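PDB 2OZT: o-succinylbenzoate synthase from Synechococcus elongatus, which catalyses the dehydration of a succinylated hydroxycyclohexadiene carboxylate to 2-succinylbenzoate, a step in phylloquinone biosynthesis that requires a divalent metal ion. Local coordinates for residues I47-G52 with E56-D61; I62-Q67 with F89-A94; I80-P85 with S226-Q231; K245-G250 with T281-L286. All blocks are in the same frame, centred on the assembly; numbering follows the deposited sequence.

Contact 1. Residues I47-G52 with E56-D61; sequences IAPLPG and ETLNAD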
# COMPACT_ATOMS: atom_id res chain seq x y z
N ILE A 47 1.25 2.37 -14.00
CA ILE A 47 -0.10 1.83 -13.73
C ILE A 47 0.05 0.34 -13.42
O ILE A 47 0.41 -0.45 -14.30
CB ILE A 47 -0.99 1.95 -14.98
CG1 ILE A 47 -1.05 3.43 -15.43
CG2 ILE A 47 -2.37 1.39 -14.80
CD1 ILE A 47 -1.76 3.66 -16.78
N ALA A 48 -0.20 -0.05 -12.17
CA ALA A 48 0.01 -1.43 -11.76
C ALA A 48 -1.08 -1.92 -10.81
O ALA A 48 -0.79 -2.17 -9.64
CB ALA A 48 1.39 -1.54 -11.08
N PRO A 49 -2.30 -2.14 -11.29
CA PRO A 49 -3.31 -2.70 -10.40
C PRO A 49 -2.86 -4.08 -9.89
O PRO A 49 -2.05 -4.79 -10.56
CB PRO A 49 -4.54 -2.82 -11.28
CG PRO A 49 -3.98 -2.94 -12.72
CD PRO A 49 -2.79 -1.97 -12.67
N LEU A 50 -3.30 -4.43 -8.69
CA LEU A 50 -2.84 -5.67 -8.07
C LEU A 50 -3.96 -6.71 -8.15
O LEU A 50 -5.05 -6.46 -7.68
CB LEU A 50 -2.46 -5.36 -6.61
CG LEU A 50 -1.77 -6.44 -5.76
CD1 LEU A 50 -0.42 -6.82 -6.34
CD2 LEU A 50 -1.59 -5.92 -4.34
N PRO A 51 -3.71 -7.85 -8.85
CA PRO A 51 -4.75 -8.87 -9.01
C PRO A 51 -5.39 -9.25 -7.67
O PRO A 51 -4.68 -9.54 -6.69
CB PRO A 51 -3.96 -10.06 -9.60
CG PRO A 51 -2.90 -9.38 -10.50
CD PRO A 51 -2.46 -8.23 -9.54
N GLY A 52 -6.72 -9.23 -7.66
CA GLY A 52 -7.47 -9.58 -6.46
C GLY A 52 -7.87 -8.38 -5.63
O GLY A 52 -8.79 -8.48 -4.83
N GLU A 56 -10.30 -3.39 -10.78
CA GLU A 56 -9.52 -2.93 -11.94
C GLU A 56 -8.58 -4.04 -12.39
O GLU A 56 -7.91 -4.71 -11.57
CB GLU A 56 -8.71 -1.70 -11.53
CG GLU A 56 -7.81 -1.16 -12.64
CD GLU A 56 -7.16 0.17 -12.20
OE1 GLU A 56 -7.01 0.35 -10.97
OE2 GLU A 56 -6.77 0.98 -13.08
N THR A 57 -8.52 -4.25 -13.71
CA THR A 57 -7.59 -5.22 -14.28
C THR A 57 -6.60 -4.52 -15.21
O THR A 57 -6.90 -3.50 -15.80
CB THR A 57 -8.31 -6.31 -15.12
OG1 THR A 57 -8.95 -5.70 -16.25
CG2 THR A 57 -9.35 -7.07 -14.22
N LEU A 58 -5.41 -5.10 -15.33
CA LEU A 58 -4.43 -4.56 -16.24
C LEU A 58 -5.01 -4.55 -17.64
O LEU A 58 -4.78 -3.60 -18.42
CB LEU A 58 -3.15 -5.36 -16.19
CG LEU A 58 -2.02 -4.79 -17.04
CD1 LEU A 58 -1.66 -3.37 -16.58
CD2 LEU A 58 -0.80 -5.70 -17.01
N ASN A 59 -5.76 -5.58 -18.03
CA ASN A 59 -6.35 -5.55 -19.39
C ASN A 59 -7.25 -4.36 -19.62
O ASN A 59 -7.25 -3.76 -20.73
CB ASN A 59 -7.12 -6.85 -19.66
CG ASN A 59 -6.19 -8.02 -19.87
OD1 ASN A 59 -4.97 -7.89 -19.96
ND2 ASN A 59 -6.79 -9.23 -19.90
N ALA A 60 -7.99 -3.95 -18.61
CA ALA A 60 -8.84 -2.79 -18.76
C ALA A 60 -8.01 -1.49 -18.86
O ALA A 60 -8.38 -0.55 -19.60
CB ALA A 60 -9.81 -2.71 -17.56
N ASP A 61 -6.89 -1.42 -18.14
CA ASP A 61 -6.00 -0.26 -18.22
C ASP A 61 -5.36 -0.18 -19.62
O ASP A 61 -5.15 0.92 -20.19
CB ASP A 61 -4.89 -0.37 -17.18
CG ASP A 61 -5.41 -0.24 -15.75
OD1 ASP A 61 -6.39 0.51 -15.52
OD2 ASP A 61 -4.80 -0.86 -14.87
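Pro49 and Ile47 pack against Asp61 and its neighbours in a short-range contact of the N-terminal domain, where the chain leaves strand 42-47 and turns into helix 58-67. The carboxylate of Asp61 meets carbon here: its OD2 sits 3.1 Å from Pro49 CG, hard against the proline ring. The same oxygen lies 3.3 Å from Ile47 CG2, a methyl brought there because it stands anti to the backbone N. Pro49 also fits its CB against Glu56 CG at 3.9 Å, while its CD meets Leu58 CD1 less closely. The fully extended Glu56 chain ends at the start of helix 85-97, where OE1 and OE2 accept from Ala86 N and Ala87 N. Glu56 OE2 is also only 2.5 Å from Asp61 OD1, so one of the two acids probably carries a proton. Replacing Asp61 by an alanine would probably leave Glu56 OE2 without this close neighbour and open a gap beside the Pro49 ring and the Ile47 methyl. The helix start has its own local N-cap, Thr57, whose OG1 accepts from Ala60 N at 3.1 Å. It is the packing of Pro49 and Ile47 that joins the helix to the end of strand 42-47, an edge strand of the antiparallel sheet in the alpha+beta capping domain of the enolase superfamily.

Contact 2. Residues I62-Q67 with F89-A94; sequences IALCQQ and FGFATA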
# COMPACT_ATOMS: atom_id res chain seq x y z
N ILE A 62 -5.04 -1.36 -20.18
CA ILE A 62 -4.44 -1.42 -21.53
C ILE A 62 -5.45 -0.90 -22.55
O ILE A 62 -5.10 -0.06 -23.42
CB ILE A 62 -3.97 -2.87 -21.90
CG1 ILE A 62 -2.71 -3.23 -21.11
CG2 ILE A 62 -3.60 -2.94 -23.41
CD1 ILE A 62 -2.46 -4.72 -21.03
N ALA A 63 -6.69 -1.34 -22.43
CA ALA A 63 -7.74 -0.87 -23.34
C ALA A 63 -7.87 0.66 -23.23
O ALA A 63 -7.97 1.36 -24.23
CB ALA A 63 -9.04 -1.54 -23.03
N LEU A 64 -7.86 1.18 -22.00
CA LEU A 64 -7.87 2.62 -21.79
C LEU A 64 -6.73 3.28 -22.52
O LEU A 64 -6.96 4.27 -23.25
CB LEU A 64 -7.70 2.93 -20.29
CG LEU A 64 -7.59 4.44 -20.04
CD1 LEU A 64 -8.91 5.20 -20.23
CD2 LEU A 64 -6.93 4.71 -18.70
N CYS A 65 -5.51 2.78 -22.37
CA CYS A 65 -4.36 3.39 -23.03
C CYS A 65 -4.56 3.40 -24.54
O CYS A 65 -4.16 4.35 -25.20
CB CYS A 65 -3.06 2.67 -22.69
SG CYS A 65 -2.57 3.08 -20.97
N GLN A 66 -5.20 2.38 -25.09
CA GLN A 66 -5.37 2.31 -26.56
C GLN A 66 -6.50 3.20 -27.04
O GLN A 66 -6.58 3.49 -28.25
CB GLN A 66 -5.61 0.85 -26.99
CG GLN A 66 -4.39 0.02 -26.75
CD GLN A 66 -4.47 -1.35 -27.34
OE1 GLN A 66 -5.46 -2.07 -27.19
NE2 GLN A 66 -3.40 -1.73 -28.02
N GLN A 67 -7.38 3.63 -26.14
CA GLN A 67 -8.52 4.47 -26.49
C GLN A 67 -8.22 5.96 -26.39
O GLN A 67 -8.87 6.77 -27.06
CB GLN A 67 -9.72 4.16 -25.59
CG GLN A 67 -10.41 2.82 -25.86
CD GLN A 67 -11.09 2.29 -24.62
OE1 GLN A 67 -11.31 3.02 -23.64
NE2 GLN A 67 -11.43 0.98 -24.63
N PHE A 89 -3.95 7.14 -11.12
CA PHE A 89 -2.68 7.43 -10.45
C PHE A 89 -1.56 7.54 -11.46
O PHE A 89 -0.75 8.50 -11.42
CB PHE A 89 -2.35 6.29 -9.45
CG PHE A 89 -0.93 6.29 -8.97
CD1 PHE A 89 -0.53 7.04 -7.88
CD2 PHE A 89 0.06 5.53 -9.63
CE1 PHE A 89 0.77 7.01 -7.41
CE2 PHE A 89 1.38 5.51 -9.17
CZ PHE A 89 1.75 6.25 -8.06
N GLY A 90 -1.50 6.59 -12.39
CA GLY A 90 -0.39 6.62 -13.35
C GLY A 90 -0.36 7.87 -14.21
O GLY A 90 0.71 8.49 -14.35
N PHE A 91 -1.52 8.22 -14.76
CA PHE A 91 -1.55 9.41 -15.62
C PHE A 91 -1.33 10.68 -14.81
O PHE A 91 -0.62 11.56 -15.26
CB PHE A 91 -2.83 9.46 -16.40
CG PHE A 91 -2.79 8.60 -17.64
CD1 PHE A 91 -2.14 9.08 -18.80
CD2 PHE A 91 -3.31 7.29 -17.63
CE1 PHE A 91 -2.08 8.30 -19.97
CE2 PHE A 91 -3.23 6.49 -18.77
CZ PHE A 91 -2.63 7.01 -19.93
N ALA A 92 -1.92 10.79 -13.64
CA ALA A 92 -1.78 12.01 -12.84
C ALA A 92 -0.34 12.23 -12.42
O ALA A 92 0.22 13.34 -12.54
CB ALA A 92 -2.71 11.98 -11.63
N THR A 93 0.32 11.18 -11.96
CA THR A 93 1.73 11.28 -11.54
C THR A 93 2.68 11.52 -12.73
O THR A 93 3.65 12.27 -12.61
CB THR A 93 2.16 10.08 -10.64
OG1 THR A 93 1.99 8.86 -11.35
CG2 THR A 93 1.34 10.02 -9.30
N ALA A 94 2.39 10.89 -13.86
CA ALA A 94 3.20 11.13 -15.04
C ALA A 94 3.09 12.60 -15.42
O ALA A 94 4.12 13.24 -15.68
CB ALA A 94 2.72 10.24 -16.19
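Leu64 and Cys65 of helix 58-67 meet Phe91 of helix 85-97 in the buried layer between the helices and the antiparallel sheet of the enolase-type N-terminal capping domain. The two helices stand well apart, with Cys65 CA and Phe91 CA 10.0 Å from each other; the Phe91 ring reaches about half-way across, and Cys65 and Leu64 come to meet it. Leu64 stands one position before Cys65 on its helix, and its CD2 reaches Phe91 CE2 at 4.1 Å, the two side chains running antiparallel past one another. With CG anti to the backbone N (chi1 175°), Leu64 carries its branched end out to the ring. Other parts of the domain complete the surroundings of Phe91: Trp5 of strand 3-20 stacks edge-to-face with it, Leu33 of strand 23-36 packs on it, and Ile80 from the loop before helix 85-97 touches both it and Leu64. Cys65 in turn leans on Trp5 and Trp7, so that the thiol is enclosed between aromatic side chains of the sheet and the ring of the second helix. Cys65 makes a sulfur-aromatic contact at the rim of the Phe91 ring: SG lies 5.2 Å from the ring centroid and 77° off the ring normal, near the ring plane. There the sulfur faces one corner-to-corner bond of the ring, with SG equally close to two carbons, 4.1 Å from both Phe91 CZ and CE2.

Contact 3. Residues I80-P85 with S226-Q231; sequences IPEALP and SAAEVQ
A type I beta turn from Pro81 to Leu84, closed by Leu84 N to Pro81 O at 3.0 Å, carries Glu82 and delivers Pro85 to within 6.5 Å, CA to CA, of Ser226. The contact joins the capping domain to the (beta/alpha)-barrel domain of the enolase superfamily, bringing the beginning of helix 85-97 up to that of barrel helix 227-235. It is a light touch, made by two pairs of side chains. Pro85 CG lies 4.2 Å from Ser226 CB, so the proline ring rests on the carbon of the N-cap residue and the serine hydroxyl is left to its capping role. At the more exposed margin Glu82 stretches out, its CG anti to the backbone N (chi1 170°) and the chain extended beyond, until OE2 reaches Ala228 CB at 3.7 Å. A carboxylate placed near the amino end of a helix is likely to be weakly favoured by the helix dipole. Pro85 also touches Glu56 and so links this interface to the loop before helix 58-67, while a backbone bond between Ala227 and Phe249 ties the barrel side to the segment after Lys245. The start of helix 227-235 is fixed by a capping box. Ser226 OG accepts from Glu229 N at 3.2 Å, and in return Ser226 N donates to Glu229 OE1, also at 3.2 Å, in a fairly straight bond (163°) that meets the oxygen on its anti side, 22° out of the carboxylate plane; Val225 N is a further donor to Glu229 OE1.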
# COMPACT_ATOMS: atom_id res chain seq x y z
N ILE A 80 -10.68 9.66 -17.82
CA ILE A 80 -10.31 8.32 -17.32
C ILE A 80 -11.35 7.84 -16.30
O ILE A 80 -11.63 8.55 -15.33
CB ILE A 80 -8.89 8.29 -16.73
CG1 ILE A 80 -7.86 8.62 -17.80
CG2 ILE A 80 -8.62 6.86 -16.11
CD1 ILE A 80 -6.48 9.01 -17.25
N PRO A 81 -11.97 6.65 -16.52
CA PRO A 81 -13.02 6.18 -15.60
C PRO A 81 -12.56 6.07 -14.15
O PRO A 81 -11.44 5.63 -13.88
CB PRO A 81 -13.38 4.79 -16.16
CG PRO A 81 -13.01 4.85 -17.61
CD PRO A 81 -11.80 5.74 -17.68
N GLU A 82 -13.42 6.46 -13.21
CA GLU A 82 -13.18 6.26 -11.79
C GLU A 82 -12.98 4.79 -11.48
O GLU A 82 -12.37 4.45 -10.45
CB GLU A 82 -14.36 6.82 -10.97
CG GLU A 82 -14.34 6.47 -9.47
CD GLU A 82 -15.46 7.15 -8.68
OE1 GLU A 82 -15.89 8.26 -9.07
OE2 GLU A 82 -15.89 6.58 -7.66
N ALA A 83 -13.48 3.91 -12.35
CA ALA A 83 -13.34 2.47 -12.12
C ALA A 83 -11.91 1.98 -12.41
O ALA A 83 -11.60 0.82 -12.20
CB ALA A 83 -14.35 1.69 -12.97
N LEU A 84 -11.05 2.87 -12.90
CA LEU A 84 -9.64 2.50 -13.17
C LEU A 84 -8.69 3.38 -12.32
O LEU A 84 -7.94 4.23 -12.85
CB LEU A 84 -9.31 2.70 -14.64
CG LEU A 84 -10.20 1.93 -15.64
CD1 LEU A 84 -9.85 2.33 -17.09
CD2 LEU A 84 -10.09 0.42 -15.41
N PRO A 85 -8.72 3.22 -11.00
CA PRO A 85 -7.94 4.13 -10.14
C PRO A 85 -6.43 4.03 -10.30
O PRO A 85 -5.74 5.04 -10.17
CB PRO A 85 -8.35 3.75 -8.72
CG PRO A 85 -8.90 2.35 -8.84
CD PRO A 85 -9.54 2.27 -10.23
N SER A 226 -9.54 1.62 -3.32
CA SER A 226 -9.81 2.84 -4.09
C SER A 226 -10.27 4.01 -3.22
O SER A 226 -10.71 3.82 -2.07
CB SER A 226 -10.92 2.56 -5.11
OG SER A 226 -12.15 2.33 -4.41
N ALA A 227 -10.14 5.22 -3.77
CA ALA A 227 -10.70 6.39 -3.11
C ALA A 227 -12.17 6.21 -2.73
O ALA A 227 -12.62 6.63 -1.64
CB ALA A 227 -10.52 7.63 -4.01
N ALA A 228 -12.94 5.59 -3.63
CA ALA A 228 -14.38 5.39 -3.32
C ALA A 228 -14.60 4.54 -2.07
O ALA A 228 -15.51 4.83 -1.30
CB ALA A 228 -15.11 4.79 -4.52
N GLU A 229 -13.77 3.52 -1.89
CA GLU A 229 -13.88 2.66 -0.71
C GLU A 229 -13.46 3.43 0.52
O GLU A 229 -14.09 3.30 1.57
CB GLU A 229 -13.01 1.42 -0.87
CG GLU A 229 -13.60 0.46 -1.90
CD GLU A 229 -12.76 -0.78 -2.10
OE1 GLU A 229 -11.54 -0.65 -2.19
OE2 GLU A 229 -13.32 -1.90 -2.18
N VAL A 230 -12.38 4.20 0.45
CA VAL A 230 -11.99 5.03 1.59
C VAL A 230 -13.12 5.97 1.99
O VAL A 230 -13.47 6.09 3.17
CB VAL A 230 -10.68 5.82 1.32
CG1 VAL A 230 -10.33 6.75 2.49
CG2 VAL A 230 -9.50 4.84 1.05
N GLN A 231 -13.68 6.67 0.99
CA GLN A 231 -14.78 7.59 1.29
C GLN A 231 -15.96 6.86 1.93
O GLN A 231 -16.56 7.40 2.87
CB GLN A 231 -15.22 8.33 0.02
CG GLN A 231 -16.37 9.29 0.29
CD GLN A 231 -16.79 10.07 -0.89
OE1 GLN A 231 -16.12 11.03 -1.28
NE2 GLN A 231 -17.93 9.69 -1.48

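Contact 4. Residues K245-G250 with T281-L286; sequences KTALFG and TAIFHL
Thr246 and Ile283 lie alongside each other; their side chains point opposite ways and overlap along their length, so that the carbons of one run beside those of the other. Ile283 CG1 lies 3.9 Å from Thr246 CB and is equally close to Thr246 CG2. It is the threonine's methyl and not its hydroxyl that meets the isoleucine, because CG2 stands anti to the backbone N. The same methyl touches Leu286 CD1 at 4.0 Å; Leu286, one helical turn beyond Ile283, crosses Thr246 at a slant. From CG1 the isoleucine continues to CD1, which comes up to the backbone at Ala247 N (3.9 Å) and to Ala247 CB (4.2 Å). All of this lies within the (beta/alpha)-barrel domain: the short helical turn 246-249 follows strand 241-244 and Lys245, the predicted proton acceptor, and helix 277-290 packs against it. An alanine in place of Ile283 would probably open a gap facing Thr246 and Ala247, leaving the turn next to Lys245 less firmly backed. Lys245 leaves the backbone on the side away from helix 277-290; its NZ forms a salt bridge with the metal ligand Asp221 and bonds to the carbonyls of Val243 and Val224. Phe89 of the capping domain touches Thr246, Ala247 and Ile283 alike. The turn is held by Leu248 N to Lys245 O at 2.9 Å and, weakly, by Phe249 N to Thr246 O, and it ends at Gly250, whose backbone angles (phi 131°) would press a side chain against the Phe249 carbonyl oxygen.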
# COMPACT_ATOMS: atom_id res chain seq x y z
N LYS A 245 -2.91 2.25 -0.33
CA LYS A 245 -1.98 1.86 -1.40
C LYS A 245 -2.09 2.89 -2.51
O LYS A 245 -2.96 2.82 -3.36
CB LYS A 245 -2.31 0.48 -1.99
CG LYS A 245 -1.97 -0.70 -1.05
CD LYS A 245 -2.84 -0.84 0.24
CE LYS A 245 -4.32 -1.03 -0.04
NZ LYS A 245 -5.05 -1.15 1.34
N THR A 246 -1.21 3.88 -2.43
CA THR A 246 -1.34 5.05 -3.30
C THR A 246 -1.36 4.66 -4.79
O THR A 246 -2.10 5.28 -5.57
CB THR A 246 -0.25 6.02 -2.97
OG1 THR A 246 -0.36 6.42 -1.60
CG2 THR A 246 -0.32 7.31 -3.81
N ALA A 247 -0.59 3.65 -5.16
CA ALA A 247 -0.53 3.28 -6.58
C ALA A 247 -1.85 2.71 -7.08
O ALA A 247 -2.09 2.66 -8.30
CB ALA A 247 0.60 2.27 -6.80
N LEU A 248 -2.70 2.24 -6.15
CA LEU A 248 -3.98 1.61 -6.53
C LEU A 248 -5.21 2.49 -6.33
O LEU A 248 -6.31 2.11 -6.69
CB LEU A 248 -4.23 0.33 -5.70
CG LEU A 248 -3.06 -0.63 -5.61
CD1 LEU A 248 -3.50 -1.89 -4.77
CD2 LEU A 248 -2.59 -1.03 -7.05
N PHE A 249 -4.98 3.66 -5.73
CA PHE A 249 -6.05 4.39 -5.07
C PHE A 249 -6.83 5.35 -5.98
O PHE A 249 -8.04 5.53 -5.78
CB PHE A 249 -5.38 5.16 -3.91
CG PHE A 249 -6.22 6.21 -3.27
CD1 PHE A 249 -6.96 5.95 -2.08
CD2 PHE A 249 -6.22 7.51 -3.79
CE1 PHE A 249 -7.69 6.99 -1.46
CE2 PHE A 249 -6.98 8.52 -3.20
CZ PHE A 249 -7.69 8.25 -2.03
N GLY A 250 -6.19 5.92 -7.00
CA GLY A 250 -6.83 6.96 -7.80
C GLY A 250 -5.92 8.15 -7.97
O GLY A 250 -4.71 8.07 -7.73
N THR A 281 8.78 5.96 -6.49
CA THR A 281 9.40 7.27 -6.40
C THR A 281 8.33 8.36 -6.44
O THR A 281 8.41 9.34 -5.69
CB THR A 281 10.45 7.49 -7.50
OG1 THR A 281 11.37 6.41 -7.47
CG2 THR A 281 11.25 8.77 -7.21
N ALA A 282 7.31 8.18 -7.28
CA ALA A 282 6.19 9.09 -7.30
C ALA A 282 5.49 9.18 -5.95
O ALA A 282 5.06 10.26 -5.53
CB ALA A 282 5.19 8.66 -8.35
N ILE A 283 5.34 8.04 -5.27
CA ILE A 283 4.70 8.05 -3.98
C ILE A 283 5.57 8.77 -2.94
O ILE A 283 5.06 9.58 -2.17
CB ILE A 283 4.38 6.60 -3.52
CG1 ILE A 283 3.32 5.99 -4.43
CG2 ILE A 283 3.87 6.60 -2.07
CD1 ILE A 283 3.16 4.42 -4.24
N PHE A 284 6.86 8.45 -2.91
CA PHE A 284 7.75 9.20 -2.00
C PHE A 284 7.70 10.71 -2.28
O PHE A 284 7.80 11.50 -1.32
CB PHE A 284 9.17 8.65 -2.00
CG PHE A 284 9.35 7.46 -1.08
CD1 PHE A 284 8.66 6.27 -1.32
CD2 PHE A 284 10.22 7.53 -0.00
CE1 PHE A 284 8.82 5.17 -0.46
CE2 PHE A 284 10.40 6.46 0.83
CZ PHE A 284 9.72 5.27 0.62
N HIS A 285 7.57 11.14 -3.54
CA HIS A 285 7.40 12.57 -3.80
C HIS A 285 6.12 13.08 -3.14
O HIS A 285 6.09 14.17 -2.55
CB HIS A 285 7.34 12.77 -5.33
CG HIS A 285 6.86 14.12 -5.77
ND1 HIS A 285 7.56 15.28 -5.50
CD2 HIS A 285 5.75 14.51 -6.44
CE1 HIS A 285 6.90 16.32 -5.99
NE2 HIS A 285 5.81 15.88 -6.57
N LEU A 286 5.02 12.35 -3.32
CA LEU A 286 3.77 12.77 -2.69
C LEU A 286 3.88 12.84 -1.15
O LEU A 286 3.26 13.68 -0.51
CB LEU A 286 2.65 11.79 -3.07
CG LEU A 286 2.22 11.91 -4.56
CD1 LEU A 286 1.48 10.67 -5.01
CD2 LEU A 286 1.32 13.15 -4.70

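Overall arrangement
From the N terminus, contact 1 closes first, pinning the loop after strand 42-47 to the start of helix 58-67. Contact 2 then joins the remainder of that helix to helix 85-97. Contact 3 crosses it: 80-85 falls between the two segments of contact 2, and its partner 226-231 lies in the barrel, with 140 residues in between. Contact 4 comes last, in series with the rest and wholly within the barrel. Contacts 1 and 2 thus bind the capping domain together, and contact 3 spans the domains. Further bridges join them where Leu248 meets Ala48 and Pro49, Phe89 packs on Gly250, and Pro85 lies against 248-250.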